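Putative signal recognition particle protein (Chaetomium thermophilum, PDB 5CK4) is the beta subunit of the signal recognition particle receptor, an Arf-like GTPase, probably of the endoplasmic reticulum membrane, that binds GDP and GTP. Local coordinates at residues T95-L101 and L137-P141; R109-L113 and E306-I312; R244-Q248 and W270-S276. All coordinates share one frame; numbering follows the deposited sequence.

In the fold
The three contacts sample the edge, the interior and the periphery of one Arf-like GTPase domain, a central sheet flanked by helices. Interaction 1 pairs strands 96-98 and 136-140 at the sheet's rim, while interaction 2 packs helix 306-313 against the chain entering strand 112-115; their centres are 18 Å apart and V99 touches L112 between them. Neither touches the nucleotide: the side chain of Y97 is about 13 Å and that of L113 about 11 Å from the bound GDP. Interaction 3 lies on the other side of the chain's centre, with nearest atoms about 20 Å from interaction 1 and about 15 Å from interaction 2, away from the nucleotide site.

Interaction 1: residues T95-L101 and L137-P141; sequences TSYKVDL and LTIIP
Y97 and I140 sit at the middle of a ladder of main-chain hydrogen bonds that joins two parallel strands. Y97 N donates to T138 O at 2.8 Å, although the N-H...O angle of 145° leaves the bond somewhat bent. The carbonyl of the same tyrosine receives I140 N, with Y97 O and I140 N 2.6 Å apart, and V99 N closes the series on I140 O at 2.8 Å. Weaker CA-H...O contacts accompany the rungs; the shortest, just past the last of them, brings P141 CA to 3.2 Å from V99 O.

Bridges pair Y97 with I139 and K98 with I140, the parallel register in which one residue's N-H and C=O grasp two different residues of its partner. Strand 96-98 hangs here on the outer side of strand 136-140, whose other side runs antiparallel to strand 159-170, so the mixed sheet of this Arf-like GTPase gains a short strand at its edge.

Side-chain contacts fall on both faces. Toward the protein, I139 has CG1 beside its own backbone N (chi1 -56°), which brings CD1 to 4.0 Å from Y97 CB and leaves the CG2 branch to meet V99 CB at 3.6 Å. L101 reaches back from the loop and lays CD1 near I139 CG2, 3.9 Å away, and against P141. I114 of strand 112-115 also packs on I139, V99 and Y97. Across the other face, which is largely exposed, the extended I140 side chain lays its CD1 methyl against the serine hydroxyl in van der Waals contact, 3.6 Å from S96 OG, and T138 CG2 lies near S96 CB.

Polar side-chain ends find partners beyond the two strands: Y97 OH is hydrogen-bonded to H129 NE2 of helix 123-131, and T138 OG1 to K159 NZ.

Interaction 2: residues R109-L113 and E306-I312; sequences RKFLL and ERWWRWI
F111 and I312 meet at the apolar centre, where the isoleucine's CG2 methyl lies over one face of the phenylalanine ring, 4.0 Å from its centroid, in a CH-pi contact. The ring is sent toward the helix by a chi1 of 71°, with CG held between the backbone N and the carbonyl carbon. Its CZ also reaches W309, whose CE3 lies 4.1 Å away, near the plane of the phenyl ring. Farther along strand 112-115, L113 brings CD2 to 3.9 Å from W309 CH2, at the far end of the indole.

The arrangement is the layered packing of a P-loop GTPase: helix 306-313, close to the C-terminus, lies on the sheet beside helix 32-40, which starts within the P-loop. F39 of that helix meets the W309 ring edge-to-face and also touches F111, while V22 of strand 21-25 packs on I312.

R109 forms the polar margin. Its extended chain carries the guanidinium over the five-membered ring of W309, with CZ 3.9 Å from that centroid and the two planes 32° apart, a cation-pi contact. Replacing W309 by alanine is likely to open a gap beside F111 and L113 and to leave the R109 guanidinium without its aromatic platform. At the guanidinium's edge, R109 NH2 makes a weak, long salt bridge of 3.5 Å to E306 OE2.

Interaction 3: residues R244-Q248 and W270-S276; sequences RKTRQ and WLGAVGS
R244 lies flat along W270, with its methylenes over one face of the indole and its guanidinium at the CZ2 rim. CD stands 3.6 Å from the centroid of the six-membered ring, a CH-pi contact, and NE is 3.4 Å from CZ2 of the tryptophan. Guanidinium and indole planes differ by only 13°, so the two groups run nearly parallel. With CG set between the backbone N and the carbonyl carbon (chi1 70°), the R244 chain starts toward the loop, and its extended run to NE carries the guanidinium to the loop's polar atoms.

While W270 occupies a face, hydrogen bonds hold the edge. R244 NH1 donates to L271 O at 2.9 Å, and R244 NH2 donates to S276 OG at 2.9 Å; both acceptors lie in the guanidinium plane, which fixes its rotation. On the next turn of the helix, Q248 sets OE1 3.9 Å from W270 CE3, its amide steeply inclined to the indole.

A second shell shapes the loop round this arginine. W270 NE1 donates to A273 O, 3.1 Å away, from above the carbonyl plane, while S276 N approaches that oxygen from the opposite face and closes a type I turn. G272 passes along the guanidinium's edge beside NH1, where a side chain would collide with the arginine. E283 gathers several ends, forming a salt bridge with R244 and hydrogen bonds to S276 OG and A273 N, and is likely to balance the buried positive charge.

The loop thus folds back on the C-terminal end of helix 229-249, while Q197 and Y190 of helix 180-201 bind its backbone and L193 packs on L271, at a distance from the nucleotide and before the chain reaches strand 291-295.

Interaction 1: residues T95-L101 and L137-P141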
loop_
_atom_site.group_PDB
_atom_site.type_symbol
_atom_site.label_atom_id
_atom_site.label_comp_id
_atom_site.label_asym_id
_atom_site.label_seq_id
_atom_site.Cartn_x
_atom_site.Cartn_y
_atom_site.Cartn_z
ATOM N N THR A 95 -10.718 14.422 -5.636
ATOM C CA THR A 95 -10.657 13.976 -7.024
ATOM C C THR A 95 -11.607 12.810 -7.291
ATOM O O THR A 95 -12.360 12.395 -6.409
ATOM C CB THR A 95 -9.226 13.569 -7.427
ATOM O OG1 THR A 95 -8.804 12.442 -6.647
ATOM C CG2 THR A 95 -8.264 14.731 -7.214
ATOM N N SER A 96 -11.565 12.285 -8.512
ATOM C CA SER A 96 -12.454 11.198 -8.910
ATOM C C SER A 96 -11.709 10.122 -9.695
ATOM O O SER A 96 -10.638 10.375 -10.248
ATOM C CB SER A 96 -13.625 11.740 -9.730
ATOM O OG SER A 96 -13.161 12.511 -10.825
ATOM N N TYR A 97 -12.283 8.921 -9.740
ATOM C CA TYR A 97 -11.631 7.780 -10.382
ATOM C C TYR A 97 -12.541 7.079 -11.375
ATOM O O TYR A 97 -13.679 6.739 -11.056
ATOM C CB TYR A 97 -11.144 6.778 -9.332
ATOM C CG TYR A 97 -10.129 7.370 -8.389
ATOM C CD1 TYR A 97 -8.794 7.467 -8.755
ATOM C CD2 TYR A 97 -10.507 7.851 -7.141
ATOM C CE1 TYR A 97 -7.860 8.015 -7.902
ATOM C CE2 TYR A 97 -9.578 8.405 -6.284
ATOM C CZ TYR A 97 -8.258 8.485 -6.672
ATOM O OH TYR A 97 -7.324 9.034 -5.826
ATOM N N LYS A 98 -12.027 6.858 -12.578
ATOM C CA LYS A 98 -12.769 6.145 -13.609
ATOM C C LYS A 98 -12.616 4.646 -13.399
ATOM O O LYS A 98 -11.523 4.100 -13.533
ATOM C CB LYS A 98 -12.288 6.556 -15.000
ATOM C CG LYS A 98 -12.601 8.006 -15.351
ATOM C CD LYS A 98 -12.100 8.359 -16.742
ATOM C CE LYS A 98 -12.600 9.726 -17.185
ATOM N NZ LYS A 98 -12.139 10.051 -18.565
ATOM N N VAL A 99 -13.717 3.988 -13.052
ATOM C CA VAL A 99 -13.676 2.579 -12.677
ATOM C C VAL A 99 -14.778 1.789 -13.365
ATOM O O VAL A 99 -15.936 2.206 -13.393
ATOM C CB VAL A 99 -13.813 2.396 -11.146
ATOM C CG1 VAL A 99 -13.885 0.911 -10.782
ATOM C CG2 VAL A 99 -12.667 3.088 -10.416
ATOM N N ASP A 100 -14.405 0.643 -13.922
ATOM C CA ASP A 100 -15.368 -0.249 -14.546
ATOM C C ASP A 100 -16.030 -1.132 -13.489
ATOM O O ASP A 100 -15.469 -2.144 -13.069
ATOM C CB ASP A 100 -14.679 -1.104 -15.607
ATOM C CG ASP A 100 -15.633 -2.048 -16.307
ATOM O OD1 ASP A 100 -16.810 -1.671 -16.514
ATOM O OD2 ASP A 100 -15.203 -3.169 -16.651
ATOM N N LEU A 101 -17.224 -0.732 -13.060
ATOM C CA LEU A 101 -17.988 -1.477 -12.064
ATOM C C LEU A 101 -18.435 -2.806 -12.646
ATOM O O LEU A 101 -18.579 -3.801 -11.934
ATOM C CB LEU A 101 -19.223 -0.683 -11.634
ATOM C CG LEU A 101 -19.120 0.439 -10.598
ATOM C CD1 LEU A 101 -18.131 1.518 -11.007
ATOM C CD2 LEU A 101 -20.498 1.039 -10.382
ATOM N N LEU A 137 -14.097 7.428 -1.748
ATOM C CA LEU A 137 -13.588 7.770 -3.064
ATOM C C LEU A 137 -14.743 8.089 -4.003
ATOM O O LEU A 137 -15.775 7.425 -3.970
ATOM C CB LEU A 137 -12.753 6.624 -3.630
ATOM C CG LEU A 137 -11.552 6.159 -2.805
ATOM C CD1 LEU A 137 -10.677 5.229 -3.636
ATOM C CD2 LEU A 137 -10.747 7.347 -2.309
ATOM N N THR A 138 -14.565 9.116 -4.827
ATOM C CA THR A 138 -15.533 9.435 -5.866
ATOM C C THR A 138 -15.232 8.601 -7.107
ATOM O O THR A 138 -14.141 8.686 -7.678
ATOM C CB THR A 138 -15.514 10.931 -6.220
ATOM O OG1 THR A 138 -15.844 11.700 -5.057
ATOM C CG2 THR A 138 -16.526 11.229 -7.312
ATOM N N ILE A 139 -16.203 7.789 -7.509
ATOM C CA ILE A 139 -16.010 6.821 -8.581
ATOM C C ILE A 139 -16.886 7.126 -9.793
ATOM O O ILE A 139 -18.101 7.215 -9.679
ATOM C CB ILE A 139 -16.336 5.388 -8.099
ATOM C CG1 ILE A 139 -15.496 5.019 -6.870
ATOM C CG2 ILE A 139 -16.126 4.387 -9.217
ATOM C CD1 ILE A 139 -14.006 5.043 -7.113
ATOM N N ILE A 140 -16.259 7.277 -10.954
ATOM C CA ILE A 140 -16.993 7.449 -12.201
ATOM C C ILE A 140 -17.035 6.123 -12.955
ATOM O O ILE A 140 -16.001 5.628 -13.399
ATOM C CB ILE A 140 -16.340 8.518 -13.093
ATOM C CG1 ILE A 140 -16.122 9.809 -12.302
ATOM C CG2 ILE A 140 -17.184 8.773 -14.333
ATOM C CD1 ILE A 140 -15.464 10.914 -13.104
ATOM N N PRO A 141 -18.236 5.539 -13.092
ATOM C CA PRO A 141 -18.428 4.243 -13.754
ATOM C C PRO A 141 -17.922 4.231 -15.196
ATOM O O PRO A 141 -18.085 5.228 -15.899
ATOM C CB PRO A 141 -19.947 4.063 -13.727
ATOM C CG PRO A 141 -20.399 4.879 -12.570
ATOM C CD PRO A 141 -19.499 6.077 -12.561
#

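Interaction 2: residues R109-L113 and E306-I312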
loop_
_atom_site.group_PDB
_atom_site.type_symbol
_atom_site.label_atom_id
_atom_site.label_comp_id
_atom_site.label_asym_id
_atom_site.label_seq_id
_atom_site.Cartn_x
_atom_site.Cartn_y
_atom_site.Cartn_z
ATOM N N ARG A 109 -15.185 -10.486 -6.421
ATOM C CA ARG A 109 -14.357 -10.298 -5.230
ATOM C C ARG A 109 -14.995 -9.336 -4.227
ATOM O O ARG A 109 -14.609 -9.295 -3.056
ATOM C CB ARG A 109 -12.944 -9.853 -5.623
ATOM C CG ARG A 109 -12.242 -10.876 -6.515
ATOM C CD ARG A 109 -10.735 -10.669 -6.614
ATOM N NE ARG A 109 -10.098 -11.790 -7.308
ATOM C CZ ARG A 109 -9.818 -11.811 -8.608
ATOM N NH1 ARG A 109 -10.106 -10.763 -9.365
ATOM N NH2 ARG A 109 -9.248 -12.880 -9.149
ATOM N N LYS A 110 -15.983 -8.586 -4.704
ATOM C CA LYS A 110 -16.782 -7.677 -3.881
ATOM C C LYS A 110 -16.015 -6.439 -3.411
ATOM O O LYS A 110 -16.372 -5.822 -2.410
ATOM C CB LYS A 110 -17.426 -8.413 -2.698
ATOM C CG LYS A 110 -18.206 -9.656 -3.100
ATOM C CD LYS A 110 -18.671 -10.428 -1.879
ATOM C CE LYS A 110 -17.497 -10.834 -1.004
ATOM N NZ LYS A 110 -17.933 -11.678 0.142
ATOM N N PHE A 111 -14.964 -6.079 -4.140
ATOM C CA PHE A 111 -14.322 -4.788 -3.931
ATOM C C PHE A 111 -13.801 -4.193 -5.232
ATOM O O PHE A 111 -13.616 -4.897 -6.222
ATOM C CB PHE A 111 -13.221 -4.850 -2.856
ATOM C CG PHE A 111 -11.976 -5.597 -3.272
ATOM C CD1 PHE A 111 -10.934 -4.938 -3.910
ATOM C CD2 PHE A 111 -11.830 -6.949 -2.986
ATOM C CE1 PHE A 111 -9.774 -5.613 -4.274
ATOM C CE2 PHE A 111 -10.677 -7.635 -3.347
ATOM C CZ PHE A 111 -9.649 -6.962 -3.995
ATOM N N LEU A 112 -13.592 -2.883 -5.216
ATOM C CA LEU A 112 -13.065 -2.174 -6.365
ATOM C C LEU A 112 -11.584 -1.932 -6.150
ATOM O O LEU A 112 -11.173 -1.498 -5.079
ATOM C CB LEU A 112 -13.779 -0.832 -6.544
ATOM C CG LEU A 112 -15.296 -0.862 -6.732
ATOM C CD1 LEU A 112 -15.855 0.550 -6.782
ATOM C CD2 LEU A 112 -15.661 -1.628 -7.991
ATOM N N LEU A 113 -10.791 -2.213 -7.173
ATOM C CA LEU A 113 -9.368 -1.939 -7.123
ATOM C C LEU A 113 -9.077 -0.616 -7.835
ATOM O O LEU A 113 -9.306 -0.487 -9.042
ATOM C CB LEU A 113 -8.596 -3.094 -7.759
ATOM C CG LEU A 113 -7.074 -3.034 -7.705
ATOM C CD1 LEU A 113 -6.577 -2.966 -6.256
ATOM C CD2 LEU A 113 -6.463 -4.208 -8.452
ATOM N N GLU A 306 -3.257 -14.713 -6.340
ATOM C CA GLU A 306 -4.402 -15.132 -5.530
ATOM C C GLU A 306 -4.247 -14.919 -4.020
ATOM O O GLU A 306 -5.222 -14.589 -3.335
ATOM C CB GLU A 306 -4.788 -16.582 -5.836
ATOM C CG GLU A 306 -5.601 -16.728 -7.114
ATOM C CD GLU A 306 -6.971 -16.060 -7.032
ATOM O OE1 GLU A 306 -7.515 -15.918 -5.914
ATOM O OE2 GLU A 306 -7.510 -15.678 -8.093
ATOM N N ARG A 307 -3.043 -15.117 -3.496
ATOM C CA ARG A 307 -2.814 -14.887 -2.072
ATOM C C ARG A 307 -3.042 -13.420 -1.705
ATOM O O ARG A 307 -3.529 -13.120 -0.613
ATOM C CB ARG A 307 -1.409 -15.317 -1.643
ATOM C CG ARG A 307 -1.177 -16.819 -1.668
ATOM C CD ARG A 307 -0.168 -17.226 -0.601
ATOM N NE ARG A 307 -0.641 -16.883 0.740
ATOM C CZ ARG A 307 0.077 -16.224 1.648
ATOM N NH1 ARG A 307 1.317 -15.832 1.370
ATOM N NH2 ARG A 307 -0.447 -15.958 2.837
ATOM N N TRP A 308 -2.683 -12.511 -2.612
ATOM C CA TRP A 308 -2.946 -11.090 -2.401
ATOM C C TRP A 308 -4.451 -10.851 -2.305
ATOM O O TRP A 308 -4.912 -10.173 -1.392
ATOM C CB TRP A 308 -2.384 -10.238 -3.542
ATOM C CG TRP A 308 -0.896 -10.114 -3.626
ATOM C CD1 TRP A 308 0.011 -10.259 -2.622
ATOM C CD2 TRP A 308 -0.142 -9.785 -4.804
ATOM N NE1 TRP A 308 1.285 -10.057 -3.100
ATOM C CE2 TRP A 308 1.215 -9.766 -4.438
ATOM C CE3 TRP A 308 -0.488 -9.531 -6.137
ATOM C CZ2 TRP A 308 2.230 -9.469 -5.349
ATOM C CZ3 TRP A 308 0.520 -9.243 -7.043
ATOM C CH2 TRP A 308 1.864 -9.216 -6.646
ATOM N N TRP A 309 -5.217 -11.407 -3.248
ATOM C CA TRP A 309 -6.668 -11.213 -3.260
ATOM C C TRP A 309 -7.332 -11.790 -2.012
ATOM O O TRP A 309 -8.322 -11.249 -1.521
ATOM C CB TRP A 309 -7.330 -11.847 -4.497
ATOM C CG TRP A 309 -6.783 -11.428 -5.849
ATOM C CD1 TRP A 309 -6.549 -12.249 -6.913
ATOM C CD2 TRP A 309 -6.420 -10.102 -6.283
ATOM N NE1 TRP A 309 -6.062 -11.528 -7.976
ATOM C CE2 TRP A 309 -5.969 -10.209 -7.616
ATOM C CE3 TRP A 309 -6.427 -8.842 -5.676
ATOM C CZ2 TRP A 309 -5.529 -9.108 -8.349
ATOM C CZ3 TRP A 309 -5.986 -7.751 -6.405
ATOM C CH2 TRP A 309 -5.551 -7.890 -7.727
ATOM N N ARG A 310 -6.797 -12.900 -1.520
ATOM C CA ARG A 310 -7.347 -13.559 -0.339
ATOM C C ARG A 310 -7.137 -12.705 0.911
ATOM O O ARG A 310 -8.042 -12.548 1.729
ATOM C CB ARG A 310 -6.687 -14.923 -0.150
ATOM C CG ARG A 310 -7.236 -15.752 0.992
ATOM C CD ARG A 310 -6.731 -17.191 0.897
ATOM N NE ARG A 310 -7.107 -17.826 -0.371
ATOM C CZ ARG A 310 -6.282 -18.019 -1.398
ATOM N NH1 ARG A 310 -5.016 -17.630 -1.321
ATOM N NH2 ARG A 310 -6.720 -18.605 -2.508
ATOM N N TRP A 311 -5.933 -12.155 1.040
ATOM C CA TRP A 311 -5.574 -11.333 2.195
ATOM C C TRP A 311 -6.503 -10.122 2.308
ATOM O O TRP A 311 -7.031 -9.826 3.387
ATOM C CB TRP A 311 -4.112 -10.892 2.076
ATOM C CG TRP A 311 -3.527 -10.262 3.308
ATOM C CD1 TRP A 311 -2.846 -10.895 4.310
ATOM C CD2 TRP A 311 -3.559 -8.872 3.659
ATOM N NE1 TRP A 311 -2.453 -9.984 5.263
ATOM C CE2 TRP A 311 -2.881 -8.735 4.887
ATOM C CE3 TRP A 311 -4.105 -7.733 3.061
ATOM C CZ2 TRP A 311 -2.728 -7.507 5.519
ATOM C CZ3 TRP A 311 -3.949 -6.509 3.694
ATOM C CH2 TRP A 311 -3.269 -6.409 4.907
ATOM N N ILE A 312 -6.715 -9.441 1.184
ATOM C CA ILE A 312 -7.607 -8.281 1.131
ATOM C C ILE A 312 -9.057 -8.669 1.378
ATOM O O ILE A 312 -9.765 -8.029 2.166
ATOM C CB ILE A 312 -7.503 -7.559 -0.230
ATOM C CG1 ILE A 312 -6.098 -6.977 -0.422
ATOM C CG2 ILE A 312 -8.559 -6.468 -0.342
ATOM C CD1 ILE A 312 -5.779 -5.791 0.464
#

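Interaction 3: residues R244-Q248 and W270-S276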
loop_
_atom_site.group_PDB
_atom_site.type_symbol
_atom_site.label_atom_id
_atom_site.label_comp_id
_atom_site.label_asym_id
_atom_site.label_seq_id
_atom_site.Cartn_x
_atom_site.Cartn_y
_atom_site.Cartn_z
ATOM N N ARG A 244 13.295 7.571 9.597
ATOM C CA ARG A 244 12.763 8.217 10.796
ATOM C C ARG A 244 13.878 8.708 11.709
ATOM O O ARG A 244 13.748 9.763 12.335
ATOM C CB ARG A 244 11.766 7.323 11.545
ATOM C CG ARG A 244 12.369 6.097 12.243
ATOM C CD ARG A 244 11.294 5.330 13.014
ATOM N NE ARG A 244 11.849 4.229 13.804
ATOM C CZ ARG A 244 11.119 3.435 14.578
ATOM N NH1 ARG A 244 9.807 3.639 14.675
ATOM N NH2 ARG A 244 11.701 2.454 15.268
ATOM N N LYS A 245 14.983 7.964 11.765
ATOM C CA LYS A 245 16.133 8.374 12.589
ATOM C C LYS A 245 16.826 9.623 12.054
ATOM O O LYS A 245 17.187 10.524 12.814
ATOM C CB LYS A 245 17.160 7.239 12.696
ATOM C CG LYS A 245 18.373 7.598 13.513
ATOM C CD LYS A 245 17.994 7.818 14.973
ATOM C CE LYS A 245 17.286 6.596 15.536
ATOM N NZ LYS A 245 17.415 6.477 17.002
ATOM N N THR A 246 17.021 9.668 10.740
ATOM C CA THR A 246 17.634 10.828 10.104
ATOM C C THR A 246 16.743 12.057 10.235
ATOM O O THR A 246 17.229 13.168 10.439
ATOM C CB THR A 246 17.912 10.571 8.612
ATOM O OG1 THR A 246 18.740 9.411 8.478
ATOM C CG2 THR A 246 18.630 11.758 7.991
ATOM N N ARG A 247 15.436 11.860 10.124
ATOM C CA ARG A 247 14.526 12.988 10.203
ATOM C C ARG A 247 14.446 13.516 11.621
ATOM O O ARG A 247 14.394 14.722 11.831
ATOM C CB ARG A 247 13.145 12.632 9.654
ATOM C CG ARG A 247 13.165 12.429 8.152
ATOM C CD ARG A 247 11.775 12.285 7.547
ATOM N NE ARG A 247 11.879 11.952 6.128
ATOM C CZ ARG A 247 10.845 11.702 5.331
ATOM N NH1 ARG A 247 9.609 11.758 5.810
ATOM N NH2 ARG A 247 11.052 11.396 4.054
ATOM N N GLN A 248 14.459 12.621 12.601
ATOM C CA GLN A 248 14.417 13.070 13.984
ATOM C C GLN A 248 15.704 13.790 14.370
ATOM O O GLN A 248 15.670 14.794 15.089
ATOM C CB GLN A 248 14.152 11.911 14.939
ATOM C CG GLN A 248 13.610 12.366 16.288
ATOM C CD GLN A 248 12.241 13.029 16.179
ATOM O OE1 GLN A 248 11.473 12.761 15.252
ATOM N NE2 GLN A 248 11.931 13.896 17.132
ATOM N N TRP A 270 7.647 11.324 12.903
ATOM C CA TRP A 270 8.197 10.016 13.290
ATOM C C TRP A 270 7.217 8.866 13.025
ATOM O O TRP A 270 6.138 8.797 13.616
ATOM C CB TRP A 270 8.598 10.054 14.776
ATOM C CG TRP A 270 9.085 8.754 15.370
ATOM C CD1 TRP A 270 8.317 7.763 15.930
ATOM C CD2 TRP A 270 10.445 8.322 15.498
ATOM N NE1 TRP A 270 9.116 6.741 16.379
ATOM C CE2 TRP A 270 10.427 7.063 16.134
ATOM C CE3 TRP A 270 11.680 8.877 15.132
ATOM C CZ2 TRP A 270 11.595 6.346 16.410
ATOM C CZ3 TRP A 270 12.841 8.163 15.410
ATOM C CH2 TRP A 270 12.789 6.911 16.042
ATOM N N LEU A 271 7.587 7.973 12.118
ATOM C CA LEU A 271 6.755 6.819 11.791
ATOM C C LEU A 271 6.947 5.746 12.854
ATOM O O LEU A 271 8.084 5.428 13.203
ATOM C CB LEU A 271 7.186 6.241 10.450
ATOM C CG LEU A 271 6.517 4.925 10.052
ATOM C CD1 LEU A 271 5.080 5.237 9.744
ATOM C CD2 LEU A 271 7.222 4.312 8.833
ATOM N N GLY A 272 5.850 5.182 13.361
ATOM C CA GLY A 272 5.938 4.108 14.344
ATOM C C GLY A 272 5.761 4.551 15.784
ATOM O O GLY A 272 5.360 5.693 16.064
ATOM N N ALA A 273 6.064 3.633 16.697
ATOM C CA ALA A 273 5.906 3.861 18.129
ATOM C C ALA A 273 7.012 4.740 18.679
ATOM O O ALA A 273 8.183 4.569 18.340
ATOM C CB ALA A 273 5.880 2.540 18.868
ATOM N N VAL A 274 6.627 5.668 19.549
ATOM C CA VAL A 274 7.552 6.628 20.152
ATOM C C VAL A 274 8.809 5.993 20.756
ATOM O O VAL A 274 9.923 6.490 20.551
ATOM C CB VAL A 274 6.830 7.495 21.216
ATOM C CG1 VAL A 274 5.900 6.639 22.055
ATOM C CG2 VAL A 274 7.831 8.231 22.095
ATOM N N GLY A 275 8.640 4.891 21.478
ATOM C CA GLY A 275 9.768 4.267 22.149
ATOM C C GLY A 275 10.432 3.129 21.392
ATOM O O GLY A 275 11.263 2.410 21.946
ATOM N N SER A 276 10.072 2.962 20.125
ATOM C CA SER A 276 10.643 1.897 19.303
ATOM C C SER A 276 12.117 2.163 18.969
ATOM O O SER A 276 12.480 3.261 18.533
ATOM C CB SER A 276 9.834 1.747 18.024
ATOM O OG SER A 276 10.360 0.751 17.171
#